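Local coordinates for putative Outer membrane protein (Helicobacter pylori, PDB 6GW5) that probably attaches the bacterium to host-cell glycans, as the extracellular adhesin domain of the outer membrane protein SabA, at residues Gly74-Tyr79 and Lys127-Ala132; Phe86-Lys91 and Gln100-Phe105. One frame throughout, in Å; residues are numbered along the deposited sequence.

Contact 1. Residues Gly74-Tyr79 and Lys127-Ala132; sequences GFWSLY and KMKKLA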
loop_
_atom_site.group_PDB
_atom_site.type_symbol
_atom_site.label_atom_id
_atom_site.label_comp_id
_atom_site.label_asym_id
_atom_site.label_seq_id
_atom_site.Cartn_x
_atom_site.Cartn_y
_atom_site.Cartn_z
ATOM N N GLY A 74 -5.252 -5.610 -21.307
ATOM C CA GLY A 74 -5.620 -4.439 -22.024
ATOM C C GLY A 74 -4.455 -3.992 -22.878
ATOM O O GLY A 74 -4.636 -3.654 -24.046
ATOM N N PHE A 75 -3.259 -3.943 -22.300
ATOM C CA PHE A 75 -2.126 -3.534 -23.073
ATOM C C PHE A 75 -1.910 -4.535 -24.196
ATOM O O PHE A 75 -1.653 -4.165 -25.318
ATOM C CB PHE A 75 -0.849 -3.417 -22.254
ATOM C CG PHE A 75 0.260 -2.922 -23.060
ATOM C CD1 PHE A 75 0.310 -1.594 -23.384
ATOM C CD2 PHE A 75 1.148 -3.794 -23.652
ATOM C CE1 PHE A 75 1.288 -1.110 -24.252
ATOM C CE2 PHE A 75 2.152 -3.317 -24.488
ATOM C CZ PHE A 75 2.224 -1.973 -24.786
ATOM N N TRP A 76 -2.030 -5.809 -23.901
ATOM C CA TRP A 76 -1.885 -6.812 -24.939
ATOM C C TRP A 76 -2.851 -6.527 -26.073
ATOM O O TRP A 76 -2.490 -6.573 -27.242
ATOM C CB TRP A 76 -2.113 -8.248 -24.390
ATOM C CG TRP A 76 -2.172 -9.286 -25.477
ATOM C CD1 TRP A 76 -3.279 -9.900 -25.954
ATOM C CD2 TRP A 76 -1.082 -9.725 -26.278
ATOM N NE1 TRP A 76 -2.946 -10.734 -26.999
ATOM C CE2 TRP A 76 -1.603 -10.636 -27.232
ATOM C CE3 TRP A 76 0.282 -9.420 -26.298
ATOM C CZ2 TRP A 76 -0.800 -11.293 -28.180
ATOM C CZ3 TRP A 76 1.101 -10.073 -27.254
ATOM C CH2 TRP A 76 0.544 -11.017 -28.179
ATOM N N SER A 77 -4.082 -6.236 -25.723
ATOM C CA SER A 77 -5.089 -6.017 -26.728
ATOM C C SER A 77 -4.706 -4.786 -27.582
ATOM O O SER A 77 -4.886 -4.779 -28.782
ATOM C CB SER A 77 -6.448 -5.925 -26.058
ATOM O OG SER A 77 -7.308 -5.043 -26.712
ATOM N N LEU A 78 -4.124 -3.775 -26.971
ATOM C CA LEU A 78 -3.692 -2.605 -27.720
ATOM C C LEU A 78 -2.570 -2.954 -28.653
ATOM O O LEU A 78 -2.609 -2.609 -29.824
ATOM C CB LEU A 78 -3.215 -1.482 -26.787
ATOM C CG LEU A 78 -4.207 -0.774 -25.850
ATOM C CD1 LEU A 78 -3.470 0.245 -24.982
ATOM C CD2 LEU A 78 -5.338 -0.117 -26.592
ATOM N N TYR A 79 -1.568 -3.614 -28.100
ATOM C CA TYR A 79 -0.302 -3.943 -28.774
ATOM C C TYR A 79 -0.476 -4.934 -29.882
ATOM O O TYR A 79 0.025 -4.744 -30.992
ATOM C CB TYR A 79 0.626 -4.548 -27.743
ATOM C CG TYR A 79 1.966 -5.123 -28.163
ATOM C CD1 TYR A 79 3.018 -4.301 -28.514
ATOM C CD2 TYR A 79 2.220 -6.488 -28.055
ATOM C CE1 TYR A 79 4.273 -4.820 -28.799
ATOM C CE2 TYR A 79 3.472 -7.019 -28.357
ATOM C CZ TYR A 79 4.502 -6.174 -28.713
ATOM O OH TYR A 79 5.753 -6.673 -29.007
ATOM N N LYS A 127 4.709 -17.297 -28.986
ATOM C CA LYS A 127 4.887 -17.465 -27.536
ATOM C C LYS A 127 4.095 -16.398 -26.783
ATOM O O LYS A 127 3.371 -16.728 -25.839
ATOM C CB LYS A 127 6.346 -17.312 -27.061
ATOM C CG LYS A 127 7.461 -17.890 -27.927
ATOM C CD LYS A 127 8.777 -17.933 -27.131
ATOM C CE LYS A 127 10.058 -17.952 -27.936
ATOM N NZ LYS A 127 10.272 -19.218 -28.665
ATOM N N MET A 128 4.297 -15.137 -27.185
ATOM C CA MET A 128 3.517 -14.031 -26.705
ATOM C C MET A 128 2.050 -14.377 -26.717
ATOM O O MET A 128 1.364 -14.271 -25.702
ATOM C CB MET A 128 3.730 -12.829 -27.593
ATOM C CG MET A 128 4.980 -12.020 -27.316
ATOM S SD MET A 128 4.997 -10.528 -28.344
ATOM C CE MET A 128 6.654 -9.980 -27.963
ATOM N N LYS A 129 1.560 -14.803 -27.873
ATOM C CA LYS A 129 0.113 -15.044 -28.079
ATOM C C LYS A 129 -0.380 -16.160 -27.160
ATOM O O LYS A 129 -1.462 -16.089 -26.587
ATOM C CB LYS A 129 -0.163 -15.362 -29.575
ATOM C CG LYS A 129 -1.523 -15.899 -29.941
ATOM C CD LYS A 129 -2.543 -14.797 -30.025
ATOM C CE LYS A 129 -3.866 -15.345 -30.510
ATOM N NZ LYS A 129 -5.043 -14.714 -29.831
ATOM N N LYS A 130 0.436 -17.189 -27.045
ATOM C CA LYS A 130 0.162 -18.304 -26.194
ATOM C C LYS A 130 0.020 -17.876 -24.713
ATOM O O LYS A 130 -0.923 -18.287 -24.024
ATOM C CB LYS A 130 1.317 -19.315 -26.377
ATOM C CG LYS A 130 1.401 -20.370 -25.292
ATOM C CD LYS A 130 0.172 -21.274 -25.277
ATOM C CE LYS A 130 0.520 -22.574 -24.566
ATOM N NZ LYS A 130 -0.622 -23.153 -23.812
ATOM N N LEU A 131 0.984 -17.093 -24.238
ATOM C CA LEU A 131 0.966 -16.557 -22.879
ATOM C C LEU A 131 -0.291 -15.750 -22.667
ATOM O O LEU A 131 -0.956 -15.905 -21.655
ATOM C CB LEU A 131 2.194 -15.689 -22.626
ATOM C CG LEU A 131 3.561 -16.411 -22.586
ATOM C CD1 LEU A 131 4.711 -15.437 -22.666
ATOM C CD2 LEU A 131 3.693 -17.273 -21.344
ATOM N N ALA A 132 -0.638 -14.929 -23.641
ATOM C CA ALA A 132 -1.807 -14.059 -23.521
ATOM C C ALA A 132 -3.113 -14.817 -23.453
ATOM O O ALA A 132 -4.029 -14.435 -22.696
ATOM C CB ALA A 132 -1.837 -13.050 -24.656
HETATM O O HOH W 1 -5.415 -12.406 -28.153
#
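A single water is held between W76 and K129: it accepts the indole N-H of W76 NE1 at 3.2 Å and accepts a hydrogen bond from K129 NZ at 2.9 Å, and it lies at the edge of the indole, in its plane. This bridge is the polar margin of a contact that is otherwise apolar. The chi1 of W76, 171°, sets CG anti to the backbone N and carries the indole out from helix 60-79 to helix 122-139, which runs roughly antiparallel to it, the short segments standing 11.6 Å apart at an angle of 143°. A132 CB sits over one face of the five-membered ring of W76, 3.5 Å from its centroid and 10° off the normal, a CH-pi contact. The benzo end meets another residue, W76 CH2 lying 3.7 Å from M128 CB. Beyond CG the M128 chain is extended, and it crosses the Y79 side chain at about a right angle. Its sulfur reaches the edges of two rings, and both approaches are Met-aromatic contacts: M128 SD is 5.2 Å from the centroid of the Y79 ring, in that ring's plane, and lies at the edge of the six-membered ring of W76 as well. The methyl continues to the phenol, with M128 CE 3.6 Å from Y79 OH. L180 of helix 167-183 and M120 also pack on M128. Two helices, one in a predicted coiled coil, are thus joined by aromatic, sulfur and methyl surfaces, while the indole N-H is satisfied through water rather than by a direct partner.

Contact 2. Residues Phe86-Lys91 and Gln100-Phe105; sequences FFVVNK and QGNPPF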
loop_
_atom_site.group_PDB
_atom_site.type_symbol
_atom_site.label_atom_id
_atom_site.label_comp_id
_atom_site.label_asym_id
_atom_site.label_seq_id
_atom_site.Cartn_x
_atom_site.Cartn_y
_atom_site.Cartn_z
ATOM N N PHE A 86 2.356 -4.323 -35.147
ATOM C CA PHE A 86 3.641 -4.686 -35.728
ATOM C C PHE A 86 3.334 -5.701 -36.834
ATOM O O PHE A 86 2.187 -6.180 -36.935
ATOM C CB PHE A 86 4.595 -5.282 -34.662
ATOM C CG PHE A 86 3.949 -6.302 -33.756
ATOM C CD1 PHE A 86 3.343 -5.900 -32.591
ATOM C CD2 PHE A 86 4.006 -7.657 -34.035
ATOM C CE1 PHE A 86 2.774 -6.818 -31.728
ATOM C CE2 PHE A 86 3.417 -8.595 -33.193
ATOM C CZ PHE A 86 2.802 -8.175 -32.031
ATOM N N PHE A 87 4.343 -6.037 -37.636
ATOM C CA PHE A 87 4.160 -6.939 -38.758
ATOM C C PHE A 87 4.887 -8.237 -38.450
ATOM O O PHE A 87 6.083 -8.248 -38.189
ATOM C CB PHE A 87 4.696 -6.247 -40.003
ATOM C CG PHE A 87 4.502 -6.998 -41.300
ATOM C CD1 PHE A 87 3.279 -6.993 -41.977
ATOM C CD2 PHE A 87 5.560 -7.670 -41.892
ATOM C CE1 PHE A 87 3.135 -7.689 -43.180
ATOM C CE2 PHE A 87 5.414 -8.364 -43.093
ATOM C CZ PHE A 87 4.200 -8.370 -43.736
ATOM N N VAL A 88 4.153 -9.340 -38.441
ATOM C CA VAL A 88 4.764 -10.659 -38.179
ATOM C C VAL A 88 5.140 -11.382 -39.462
ATOM O O VAL A 88 4.450 -11.307 -40.493
ATOM C CB VAL A 88 3.809 -11.518 -37.327
ATOM C CG1 VAL A 88 4.361 -12.901 -37.020
ATOM C CG2 VAL A 88 3.552 -10.786 -36.034
ATOM N N VAL A 89 6.250 -12.087 -39.397
ATOM C CA VAL A 89 6.817 -12.705 -40.590
ATOM C C VAL A 89 7.217 -14.122 -40.314
ATOM O O VAL A 89 7.726 -14.431 -39.254
ATOM C CB VAL A 89 8.033 -11.913 -41.097
ATOM C CG1 VAL A 89 7.626 -10.467 -41.274
ATOM C CG2 VAL A 89 9.220 -12.000 -40.151
ATOM N N ASN A 90 6.942 -15.009 -41.250
ATOM C CA ASN A 90 7.541 -16.331 -41.175
ATOM C C ASN A 90 8.962 -16.182 -41.660
ATOM O O ASN A 90 9.150 -15.792 -42.774
ATOM C CB ASN A 90 6.792 -17.336 -42.025
ATOM C CG ASN A 90 7.021 -18.749 -41.538
ATOM O OD1 ASN A 90 6.313 -19.210 -40.637
ATOM N ND2 ASN A 90 8.079 -19.390 -42.036
ATOM N N LYS A 91 9.954 -16.463 -40.835
ATOM C CA LYS A 91 11.357 -16.403 -41.311
ATOM C C LYS A 91 11.667 -17.413 -42.425
ATOM O O LYS A 91 10.805 -18.178 -42.848
ATOM C CB LYS A 91 12.348 -16.584 -40.148
ATOM C CG LYS A 91 12.594 -15.304 -39.329
ATOM C CD LYS A 91 13.933 -14.595 -39.598
ATOM C CE LYS A 91 13.775 -13.125 -40.007
ATOM N NZ LYS A 91 14.769 -12.290 -39.290
ATOM N N GLN A 100 -3.721 -14.552 -37.450
ATOM C CA GLN A 100 -4.880 -13.666 -37.406
ATOM C C GLN A 100 -4.510 -12.331 -36.813
ATOM O O GLN A 100 -3.848 -12.284 -35.787
ATOM C CB GLN A 100 -5.981 -14.282 -36.539
ATOM C CG GLN A 100 -7.290 -13.494 -36.571
ATOM C CD GLN A 100 -8.467 -14.431 -36.759
ATOM O OE1 GLN A 100 -8.663 -15.368 -35.965
ATOM N NE2 GLN A 100 -9.245 -14.209 -37.822
ATOM N N GLY A 101 -4.975 -11.266 -37.446
ATOM C CA GLY A 101 -4.756 -9.901 -36.988
ATOM C C GLY A 101 -3.581 -9.200 -37.628
ATOM O O GLY A 101 -3.403 -7.991 -37.441
ATOM N N ASN A 102 -2.775 -9.923 -38.408
ATOM C CA ASN A 102 -1.602 -9.313 -39.067
ATOM C C ASN A 102 -2.023 -8.166 -39.998
ATOM O O ASN A 102 -2.930 -8.318 -40.791
ATOM C CB ASN A 102 -0.824 -10.373 -39.848
ATOM C CG ASN A 102 0.674 -10.175 -39.804
ATOM O OD1 ASN A 102 1.201 -9.323 -39.090
ATOM N ND2 ASN A 102 1.388 -10.985 -40.586
ATOM N N PRO A 103 -1.420 -6.997 -39.844
ATOM C CA PRO A 103 -1.862 -5.890 -40.692
ATOM C C PRO A 103 -1.256 -5.967 -42.062
ATOM O O PRO A 103 -0.276 -6.663 -42.254
ATOM C CB PRO A 103 -1.281 -4.659 -39.985
ATOM C CG PRO A 103 -0.104 -5.170 -39.243
ATOM C CD PRO A 103 -0.550 -6.520 -38.751
ATOM N N PRO A 104 -1.798 -5.196 -42.999
ATOM C CA PRO A 104 -1.161 -5.112 -44.312
ATOM C C PRO A 104 0.240 -4.504 -44.240
ATOM O O PRO A 104 0.509 -3.670 -43.416
ATOM C CB PRO A 104 -2.113 -4.212 -45.110
ATOM C CG PRO A 104 -2.942 -3.477 -44.103
ATOM C CD PRO A 104 -3.026 -4.382 -42.916
ATOM N N PHE A 105 1.113 -4.901 -45.141
ATOM C CA PHE A 105 2.498 -4.433 -45.097
ATOM C C PHE A 105 2.655 -2.919 -45.348
ATOM O O PHE A 105 3.656 -2.308 -44.937
ATOM C CB PHE A 105 3.340 -5.247 -46.091
ATOM C CG PHE A 105 4.800 -4.872 -46.089
ATOM C CD1 PHE A 105 5.614 -5.212 -45.013
ATOM C CD2 PHE A 105 5.354 -4.139 -47.146
ATOM C CE1 PHE A 105 6.955 -4.824 -44.992
ATOM C CE2 PHE A 105 6.691 -3.755 -47.129
ATOM C CZ PHE A 105 7.494 -4.101 -46.054
#
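The side-chain amide of N102 pairs with the backbone of V88 at both of its ends. V88 N donates to N102 OD1 over 3.0 Å, almost straight at 174° and onto a lone pair in the carbonyl plane. In return N102 ND2 donates a hydrogen bond to V88 O at 3.1 Å; here the donor is tilted out of the carbonyl plane of V88, whereas the acceptor stays close to the amide plane of N102. One asparagine thus bonds both the N-H and the C=O of V88, and the backbone of A97 also bonds to V88. N102 ND2 has a second, weak acceptor in A97 O. On the other side of strand 87-89, F87 and V89 pair through their backbones with strand 119-121 in a two-stranded parallel sheet, so N102 and A97 together line the edge away from that partner. Next to the amide, F86 O abuts the proline ring, with P103 CD at 3.3 Å. F87 holds CG anti to its backbone N (chi1 -176°), which brings its ring to P103 and F105. P103 O faces the ring edge, in its plane and 3.6 Å from F87 CD1. The edge of F105 comes over one face of the F87 ring, a T-shaped pair with centroids 5.1 Å apart and planes at 66°.

Overall arrangement
From the N terminus, two long helices precede helix 60-79, whose last residues form the first half of contact 1. The chain then turns into strand 87-89, and contact 2 closes a small loop when residues 100-105 return to that strand just before helix 106-111. After strand 119-121, helix 122-139 comes back to helix 60-79 and closes the larger loop of contact 1, inside which contact 2 is nested. The centres of the two contacts lie about 15 Å apart, and the contacts themselves touch, Y79 CE2 being 3.4 Å from F86 CE1. Contact 1 thus joins two helices, contact 2 joins a strand to a loop, and the Y79-F86 packing links the pair.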